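Local atomic coordinates of putative immunoglobulin-blocking virulence protein (Mycoplasma mycoides subsp. capri, PDB entry 7ADK), a protein that probably captures host immunoglobulin and interferes with its action, helping the mycoplasma to evade antibodies as a virulence factor. Residues G145-V150 and P596-G601; Y249-D254 and S317-E322; S415-D420 and D442-T447. All blocks are in the same frame, centred on the assembly; numbering follows the deposited sequence.

Interaction 1 of 3, residues G145-V150 and P596-G601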
loop_
_atom_site.group_PDB
_atom_site.type_symbol
_atom_site.label_atom_id
_atom_site.label_comp_id
_atom_site.label_asym_id
_atom_site.label_seq_id
_atom_site.Cartn_x
_atom_site.Cartn_y
_atom_site.Cartn_z
ATOM N N GLY A 145 13.607 16.726 -47.162
ATOM C CA GLY A 145 12.334 17.098 -46.541
ATOM C C GLY A 145 11.679 15.910 -45.825
ATOM O O GLY A 145 11.827 14.774 -46.285
ATOM N N PRO A 146 10.932 16.127 -44.729
ATOM C CA PRO A 146 10.306 15.041 -43.985
ATOM C C PRO A 146 9.115 14.444 -44.759
ATOM O O PRO A 146 8.235 15.199 -45.187
ATOM C CB PRO A 146 9.882 15.656 -42.656
ATOM C CG PRO A 146 9.640 17.122 -42.989
ATOM C CD PRO A 146 10.626 17.407 -44.112
ATOM N N PRO A 147 9.040 13.114 -44.940
ATOM C CA PRO A 147 7.901 12.450 -45.571
ATOM C C PRO A 147 6.564 12.828 -44.932
ATOM O O PRO A 147 6.410 12.805 -43.717
ATOM C CB PRO A 147 8.172 10.950 -45.447
ATOM C CG PRO A 147 9.693 10.870 -45.367
ATOM C CD PRO A 147 10.080 12.146 -44.636
ATOM N N GLY A 148 5.576 13.161 -45.748
ATOM C CA GLY A 148 4.224 13.481 -45.291
ATOM C C GLY A 148 3.489 12.272 -44.709
ATOM O O GLY A 148 3.640 11.151 -45.196
ATOM N N PHE A 149 2.651 12.493 -43.696
ATOM C CA PHE A 149 1.734 11.472 -43.193
ATOM C C PHE A 149 0.691 11.116 -44.262
ATOM O O PHE A 149 -0.131 11.952 -44.651
ATOM C CB PHE A 149 1.059 11.930 -41.902
ATOM C CG PHE A 149 -0.039 11.005 -41.430
ATOM C CD1 PHE A 149 0.276 9.750 -40.889
ATOM C CD2 PHE A 149 -1.385 11.402 -41.519
ATOM C CE1 PHE A 149 -0.746 8.913 -40.418
ATOM C CE2 PHE A 149 -2.408 10.559 -41.062
ATOM C CZ PHE A 149 -2.088 9.312 -40.512
ATOM N N VAL A 150 0.724 9.874 -44.743
ATOM C CA VAL A 150 -0.215 9.398 -45.759
ATOM C C VAL A 150 -1.509 8.928 -45.095
ATOM O O VAL A 150 -1.597 7.808 -44.592
ATOM C CB VAL A 150 0.419 8.291 -46.625
ATOM C CG1 VAL A 150 -0.521 7.823 -47.733
ATOM C CG2 VAL A 150 1.694 8.780 -47.293
ATOM N N PRO A 596 7.891 9.065 -37.404
ATOM C CA PRO A 596 6.531 8.779 -36.902
ATOM C C PRO A 596 5.376 8.859 -37.892
ATOM O O PRO A 596 4.337 8.244 -37.687
ATOM C CB PRO A 596 6.274 9.771 -35.768
ATOM C CG PRO A 596 7.679 10.094 -35.297
ATOM C CD PRO A 596 8.521 10.061 -36.558
ATOM N N ASP A 597 5.555 9.636 -38.948
ATOM C CA ASP A 597 4.567 9.905 -39.983
ATOM C C ASP A 597 4.583 8.877 -41.128
ATOM O O ASP A 597 3.561 8.661 -41.773
ATOM C CB ASP A 597 4.841 11.316 -40.512
ATOM C CG ASP A 597 4.884 12.352 -39.387
ATOM O OD1 ASP A 597 3.822 12.630 -38.792
ATOM O OD2 ASP A 597 5.976 12.882 -39.102
ATOM N N LYS A 598 5.731 8.239 -41.385
ATOM C CA LYS A 598 5.916 7.237 -42.447
ATOM C C LYS A 598 5.778 5.821 -41.903
ATOM O O LYS A 598 4.820 5.120 -42.221
ATOM C CB LYS A 598 7.257 7.450 -43.179
ATOM C CG LYS A 598 7.467 6.466 -44.339
ATOM C CD LYS A 598 8.793 6.689 -45.059
ATOM C CE LYS A 598 9.007 5.688 -46.187
ATOM N NZ LYS A 598 10.253 5.915 -46.917
ATOM N N LYS A 599 6.746 5.390 -41.092
ATOM C CA LYS A 599 6.844 4.021 -40.567
ATOM C C LYS A 599 6.088 3.903 -39.250
ATOM O O LYS A 599 6.686 3.748 -38.192
ATOM C CB LYS A 599 8.315 3.597 -40.422
ATOM C CG LYS A 599 9.069 3.494 -41.745
ATOM C CD LYS A 599 10.473 2.959 -41.495
ATOM C CE LYS A 599 11.297 2.880 -42.777
ATOM N NZ LYS A 599 12.731 3.090 -42.509
ATOM N N LEU A 600 4.763 3.946 -39.300
ATOM C CA LEU A 600 3.882 3.826 -38.134
ATOM C C LEU A 600 4.230 2.603 -37.268
ATOM O O LEU A 600 4.169 2.689 -36.046
ATOM C CB LEU A 600 2.423 3.778 -38.605
ATOM C CG LEU A 600 1.759 5.128 -38.856
ATOM C CD1 LEU A 600 2.531 6.074 -39.745
ATOM C CD2 LEU A 600 0.424 4.899 -39.519
ATOM N N GLY A 601 4.680 1.507 -37.874
ATOM C CA GLY A 601 5.141 0.299 -37.202
ATOM C C GLY A 601 6.292 0.450 -36.200
ATOM O O GLY A 601 6.263 -0.203 -35.161
#

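Interaction 2 of 3, residues Y249-D254 and S317-E322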
loop_
_atom_site.group_PDB
_atom_site.type_symbol
_atom_site.label_atom_id
_atom_site.label_comp_id
_atom_site.label_asym_id
_atom_site.label_seq_id
_atom_site.Cartn_x
_atom_site.Cartn_y
_atom_site.Cartn_z
ATOM N N TYR A 249 37.352 13.465 -16.977
ATOM C CA TYR A 249 38.811 13.434 -17.079
ATOM C C TYR A 249 39.395 12.048 -16.780
ATOM O O TYR A 249 40.453 11.721 -17.299
ATOM C CB TYR A 249 39.406 14.478 -16.127
ATOM C CG TYR A 249 38.705 15.821 -16.110
ATOM C CD1 TYR A 249 39.056 16.832 -17.022
ATOM C CD2 TYR A 249 37.672 16.039 -15.184
ATOM C CE1 TYR A 249 38.345 18.046 -17.027
ATOM C CE2 TYR A 249 36.968 17.253 -15.181
ATOM C CZ TYR A 249 37.289 18.249 -16.117
ATOM O OH TYR A 249 36.582 19.400 -16.125
ATOM N N LYS A 250 38.729 11.225 -15.957
ATOM C CA LYS A 250 39.286 10.041 -15.265
ATOM C C LYS A 250 39.983 9.026 -16.175
ATOM O O LYS A 250 41.062 8.553 -15.848
ATOM C CB LYS A 250 38.183 9.360 -14.445
ATOM C CG LYS A 250 38.713 8.367 -13.434
ATOM C CD LYS A 250 37.724 7.452 -12.817
ATOM C CE LYS A 250 38.283 6.509 -11.756
ATOM N NZ LYS A 250 39.060 5.391 -12.317
ATOM N N LYS A 251 39.423 8.765 -17.357
ATOM C CA LYS A 251 40.001 7.882 -18.391
ATOM C C LYS A 251 41.375 8.337 -18.907
ATOM O O LYS A 251 42.184 7.499 -19.275
ATOM C CB LYS A 251 39.008 7.749 -19.559
ATOM C CG LYS A 251 37.700 7.054 -19.155
ATOM C CD LYS A 251 36.776 6.843 -20.357
ATOM C CE LYS A 251 35.445 6.255 -19.895
ATOM N NZ LYS A 251 34.525 5.954 -21.020
ATOM N N MET A 252 41.648 9.641 -18.900
ATOM C CA MET A 252 42.978 10.237 -19.081
ATOM C C MET A 252 43.759 10.322 -17.757
ATOM O O MET A 252 44.953 10.058 -17.718
ATOM C CB MET A 252 42.796 11.607 -19.758
ATOM C CG MET A 252 44.018 12.533 -19.752
ATOM S SD MET A 252 45.565 11.849 -20.375
ATOM C CE MET A 252 45.100 11.434 -22.055
ATOM N N LEU A 253 43.076 10.680 -16.670
ATOM C CA LEU A 253 43.637 11.027 -15.361
ATOM C C LEU A 253 44.342 9.851 -14.679
ATOM O O LEU A 253 45.352 10.047 -14.016
ATOM C CB LEU A 253 42.474 11.547 -14.496
ATOM C CG LEU A 253 42.754 12.778 -13.643
ATOM C CD1 LEU A 253 43.096 13.969 -14.523
ATOM C CD2 LEU A 253 41.501 13.122 -12.835
ATOM N N ASP A 254 43.831 8.632 -14.850
ATOM C CA ASP A 254 44.549 7.408 -14.481
ATOM C C ASP A 254 45.741 7.222 -15.428
ATOM O O ASP A 254 45.542 6.993 -16.618
ATOM C CB ASP A 254 43.606 6.201 -14.520
ATOM C CG ASP A 254 42.508 6.248 -13.462
ATOM O OD1 ASP A 254 42.719 6.822 -12.373
ATOM O OD2 ASP A 254 41.442 5.638 -13.689
ATOM N N SER A 317 28.231 16.612 -22.294
ATOM C CA SER A 317 28.474 15.172 -22.463
ATOM C C SER A 317 29.915 14.833 -22.854
ATOM O O SER A 317 30.254 13.661 -22.974
ATOM C CB SER A 317 27.536 14.629 -23.538
ATOM O OG SER A 317 26.191 14.906 -23.214
ATOM N N ALA A 318 30.748 15.840 -23.122
ATOM C CA ALA A 318 32.124 15.667 -23.565
ATOM C C ALA A 318 33.015 15.085 -22.468
ATOM O O ALA A 318 33.021 15.596 -21.350
ATOM C CB ALA A 318 32.661 17.014 -24.040
ATOM N N PHE A 319 33.838 14.101 -22.810
ATOM C CA PHE A 319 34.902 13.558 -21.967
ATOM C C PHE A 319 36.194 13.404 -22.771
ATOM O O PHE A 319 36.197 13.469 -23.992
ATOM C CB PHE A 319 34.459 12.246 -21.294
ATOM C CG PHE A 319 34.362 11.020 -22.183
ATOM C CD1 PHE A 319 33.150 10.721 -22.817
ATOM C CD2 PHE A 319 35.460 10.157 -22.342
ATOM C CE1 PHE A 319 33.041 9.565 -23.607
ATOM C CE2 PHE A 319 35.352 9.008 -23.142
ATOM C CZ PHE A 319 34.139 8.710 -23.771
ATOM N N ILE A 320 37.313 13.220 -22.089
ATOM C CA ILE A 320 38.623 12.963 -22.697
ATOM C C ILE A 320 38.912 11.470 -22.536
ATOM O O ILE A 320 38.879 10.976 -21.410
ATOM C CB ILE A 320 39.684 13.818 -21.966
ATOM C CG1 ILE A 320 39.414 15.331 -22.097
ATOM C CG2 ILE A 320 41.099 13.513 -22.460
ATOM C CD1 ILE A 320 39.949 16.132 -20.928
ATOM N N ASN A 321 39.184 10.727 -23.606
ATOM C CA ASN A 321 39.546 9.312 -23.464
ATOM C C ASN A 321 41.063 9.131 -23.266
ATOM O O ASN A 321 41.830 10.088 -23.209
ATOM C CB ASN A 321 38.929 8.456 -24.586
ATOM C CG ASN A 321 39.615 8.499 -25.935
ATOM O OD1 ASN A 321 40.818 8.387 -26.055
ATOM N ND2 ASN A 321 38.859 8.576 -26.998
ATOM N N GLU A 322 41.497 7.880 -23.170
ATOM C CA GLU A 322 42.866 7.456 -22.863
ATOM C C GLU A 322 43.939 8.064 -23.774
ATOM O O GLU A 322 45.046 8.321 -23.322
ATOM C CB GLU A 322 42.964 5.921 -22.966
ATOM C CG GLU A 322 42.095 5.124 -21.980
ATOM C CD GLU A 322 40.592 5.077 -22.305
ATOM O OE1 GLU A 322 40.188 5.380 -23.446
ATOM O OE2 GLU A 322 39.792 4.726 -21.414
#

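Interaction 3 of 3, residues S415-D420 and D442-T447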
loop_
_atom_site.group_PDB
_atom_site.type_symbol
_atom_site.label_atom_id
_atom_site.label_comp_id
_atom_site.label_asym_id
_atom_site.label_seq_id
_atom_site.Cartn_x
_atom_site.Cartn_y
_atom_site.Cartn_z
ATOM N N SER A 415 -9.496 36.869 -25.290
ATOM C CA SER A 415 -9.928 36.692 -23.903
ATOM C C SER A 415 -10.962 35.573 -23.779
ATOM O O SER A 415 -11.756 35.355 -24.693
ATOM C CB SER A 415 -10.487 37.999 -23.344
ATOM O OG SER A 415 -11.622 38.423 -24.056
ATOM N N GLY A 416 -10.983 34.875 -22.647
ATOM C CA GLY A 416 -11.875 33.749 -22.417
ATOM C C GLY A 416 -12.320 33.623 -20.973
ATOM O O GLY A 416 -11.525 33.771 -20.047
ATOM N N LEU A 417 -13.606 33.355 -20.786
ATOM C CA LEU A 417 -14.203 32.997 -19.509
ATOM C C LEU A 417 -13.964 31.512 -19.224
ATOM O O LEU A 417 -14.164 30.659 -20.084
ATOM C CB LEU A 417 -15.686 33.376 -19.558
ATOM C CG LEU A 417 -16.463 33.252 -18.247
ATOM C CD1 LEU A 417 -15.895 34.121 -17.140
ATOM C CD2 LEU A 417 -17.892 33.690 -18.501
ATOM N N VAL A 418 -13.539 31.192 -18.011
ATOM C CA VAL A 418 -13.171 29.854 -17.555
ATOM C C VAL A 418 -14.010 29.492 -16.337
ATOM O O VAL A 418 -14.097 30.284 -15.405
ATOM C CB VAL A 418 -11.661 29.786 -17.253
ATOM C CG1 VAL A 418 -11.226 28.410 -16.744
ATOM C CG2 VAL A 418 -10.847 30.166 -18.494
ATOM N N LEU A 419 -14.636 28.316 -16.342
ATOM C CA LEU A 419 -15.428 27.783 -15.240
ATOM C C LEU A 419 -14.647 26.670 -14.529
ATOM O O LEU A 419 -14.280 25.674 -15.148
ATOM C CB LEU A 419 -16.780 27.332 -15.806
ATOM C CG LEU A 419 -17.731 26.626 -14.832
ATOM C CD1 LEU A 419 -17.915 27.385 -13.527
ATOM C CD2 LEU A 419 -19.092 26.473 -15.462
ATOM N N ASP A 420 -14.428 26.851 -13.229
ATOM C CA ASP A 420 -13.729 25.975 -12.283
ATOM C C ASP A 420 -14.773 25.323 -11.361
ATOM O O ASP A 420 -15.492 26.006 -10.630
ATOM C CB ASP A 420 -12.664 26.844 -11.575
ATOM C CG ASP A 420 -12.073 26.388 -10.226
ATOM O OD1 ASP A 420 -12.339 25.266 -9.751
ATOM O OD2 ASP A 420 -11.288 27.168 -9.639
ATOM N N ASP A 442 -28.786 30.910 -20.859
ATOM C CA ASP A 442 -28.466 32.339 -20.763
ATOM C C ASP A 442 -27.482 32.822 -21.848
ATOM O O ASP A 442 -27.338 34.015 -22.071
ATOM C CB ASP A 442 -27.949 32.652 -19.354
ATOM C CG ASP A 442 -29.004 32.464 -18.259
ATOM O OD1 ASP A 442 -30.218 32.444 -18.560
ATOM O OD2 ASP A 442 -28.615 32.405 -17.075
ATOM N N GLY A 443 -26.831 31.911 -22.566
ATOM C CA GLY A 443 -25.960 32.218 -23.696
ATOM C C GLY A 443 -24.623 32.843 -23.319
ATOM O O GLY A 443 -23.948 33.395 -24.176
ATOM N N GLU A 444 -24.192 32.722 -22.066
ATOM C CA GLU A 444 -22.824 33.047 -21.660
ATOM C C GLU A 444 -21.851 31.952 -22.131
ATOM O O GLU A 444 -22.098 30.764 -21.950
ATOM C CB GLU A 444 -22.792 33.290 -20.144
ATOM C CG GLU A 444 -21.417 33.591 -19.543
ATOM C CD GLU A 444 -20.796 34.907 -20.035
ATOM O OE1 GLU A 444 -20.558 35.058 -21.251
ATOM O OE2 GLU A 444 -20.529 35.791 -19.193
ATOM N N GLN A 445 -20.751 32.324 -22.790
ATOM C CA GLN A 445 -19.853 31.399 -23.498
ATOM C C GLN A 445 -18.630 31.087 -22.638
ATOM O O GLN A 445 -17.943 31.999 -22.189
ATOM C CB GLN A 445 -19.464 32.019 -24.853
ATOM C CG GLN A 445 -18.508 31.197 -25.739
ATOM C CD GLN A 445 -19.136 30.001 -26.449
ATOM O OE1 GLN A 445 -20.240 29.566 -26.161
ATOM N NE2 GLN A 445 -18.453 29.402 -27.392
ATOM N N ILE A 446 -18.323 29.810 -22.424
ATOM C CA ILE A 446 -17.163 29.360 -21.639
ATOM C C ILE A 446 -16.076 28.817 -22.577
ATOM O O ILE A 446 -16.329 27.925 -23.381
ATOM C CB ILE A 446 -17.603 28.319 -20.586
ATOM C CG1 ILE A 446 -18.721 28.806 -19.643
ATOM C CG2 ILE A 446 -16.421 27.799 -19.772
ATOM C CD1 ILE A 446 -18.405 30.042 -18.826
ATOM N N THR A 447 -14.856 29.336 -22.474
ATOM C CA THR A 447 -13.694 28.871 -23.252
ATOM C C THR A 447 -13.048 27.640 -22.614
ATOM O O THR A 447 -12.580 26.757 -23.313
ATOM C CB THR A 447 -12.676 30.008 -23.422
ATOM O OG1 THR A 447 -13.269 31.046 -24.163
ATOM C CG2 THR A 447 -11.419 29.633 -24.187
#

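Interaction 1 of 3, residues G145-V150 and P596-G601
The F149 ring and the P147 ring meet D597, K598 and L600 of the second loop through van der Waals contacts, with no hydrogen bond passing between G145-V150 and P596-G601. F149 presents its edge. CD1 of F149 lies 3.6 Å from the carbonyl oxygen O of D597, near the ring plane, where the partly positive ring hydrogens would weakly favour an oxygen. Further along the same ring, CE1 of F149 approaches CD2 of L600 at 4.3 Å. CG of F149 lies anti to the backbone N (chi1 172°), a turn that sets the ring edge by these two atoms. Separately, CB of F149 rests against D597 CB at 4.1 Å. P147 makes a further apolar touch: its CB faces K598 CB at 4.3 Å, beside the root of a fully extended lysine chain.

The contact joins two loops 446 residues apart at their closest ends, one leaving strand 138-144, the other leading from helix 567-579 to strand 608-610 of a parallel sheet. It lies largely at the surface.

The polar end of D597 is satisfied by neighbouring loops: N582 ND2 and the N of N169 hold OD1, and the N of H170 holds OD2, while its CB packs 3.9 Å from P147 O. An inverse gamma turn centred on K599 leads from K598 to L600.

Interaction 2 of 3, residues Y249-D254 and S317-E322
Helix 249-253 and strand 318-320 run almost parallel, 4° apart with axes 6.8 Å from each other at closest approach, which brings Y249 beside I320 and M252 beside E322. The helix packs beside 318-320, an outermost strand within this chain of a three-stranded antiparallel sheet, whose middle strand is 326-332.

I320 points toward the helix and gives it two branches. Its CG2 meets M252 CB at 3.7 Å, and its CD1 branch lies obliquely near the Y249 ring, 4.1 Å from CD1 of that tyrosine. The Y249 hydroxyl is engaged by L205 O and N208 ND2.

At the outer side K251 stretches in an extended chain past the end of F319, with its CD 3.8 Å from F319 CE2. E322 folds back toward the same lysine through its bend at chi2 (75°), and OE2 of E322 rests 3.6 Å from K251 CB, against the aliphatic part. The charges do not close a salt bridge, since K251 NZ and E322 OE2 are 5.4 Å apart. In M252, bends at chi2 and chi3 bring the methyl to the backbone of N321 and E322, where CE of M252 comes 3.7 Å from N321 O and 3.4 Å from E322 O.

Interaction 3 of 3, residues S415-D420 and D442-T447
The E444 carboxylate offers one face to L417, whose CD2 methyl stands over it, 3.4 Å from E444 OE2, the two side chains crossing at about a right angle. Both oxygens have polar partners: OE1 of E444 uses its anti lone pair to accept the N of Q445 at 3.1 Å, and OE2 is hydrogen-bonded to the hydroxyl of Y384. Together these should limit rotation of the carboxylate. E444 gets there with CG anti to its backbone N and a bend at chi2 (65°).

One backbone bond ties the segments, from T447 N to L417 O at 2.8 Å. The donor sits nearly in line with the carbonyl bond (C=O...N 164°). I446 packs beside this carbonyl with two branches: its CD1 touches L417 CD2 at 3.7 Å, while the CG2 branch meets L419 CB at 4.0 Å. Beyond the bond, T447 OG1 lies 3.5 Å from G416 CA, close to a backbone that carries no side chain.

The contact sits in a beta-alpha-beta crossover, packing the first strand against the loop that leads from the helix to the second: strand 415-422 runs into helix 426-442, which closes in a Schellman motif at G443, and the chain then comes back to strand 448-454. There L419 pairs with S448 and R450 in parallel fashion, while strand 396-403 lies antiparallel on the other edge of strand 415-422.

How the interactions relate
The three contacts are well separated and share no sheet. Interactions 2 and 3 lie on opposite sides of the chain's centre, their centres 59 Å apart, with the centre of interaction 1 about 40 Å from the first and 38 Å from the second. Along the chain, G145-V150 comes first and P596-G601 last; between them interaction 2 closes before interaction 3 opens. Interaction 2 pairs a helix with a small antiparallel sheet, and interaction 3 belongs to a crossover in the eight-stranded mixed sheet, spanning 63 and 22 residues, against 446 for interaction 1. The last brings a segment near the start of the modelled chain onto a loop just before strand 608-610, the middle strand of the five-stranded parallel sheet, and so probably helps to position the early part of the chain against that region.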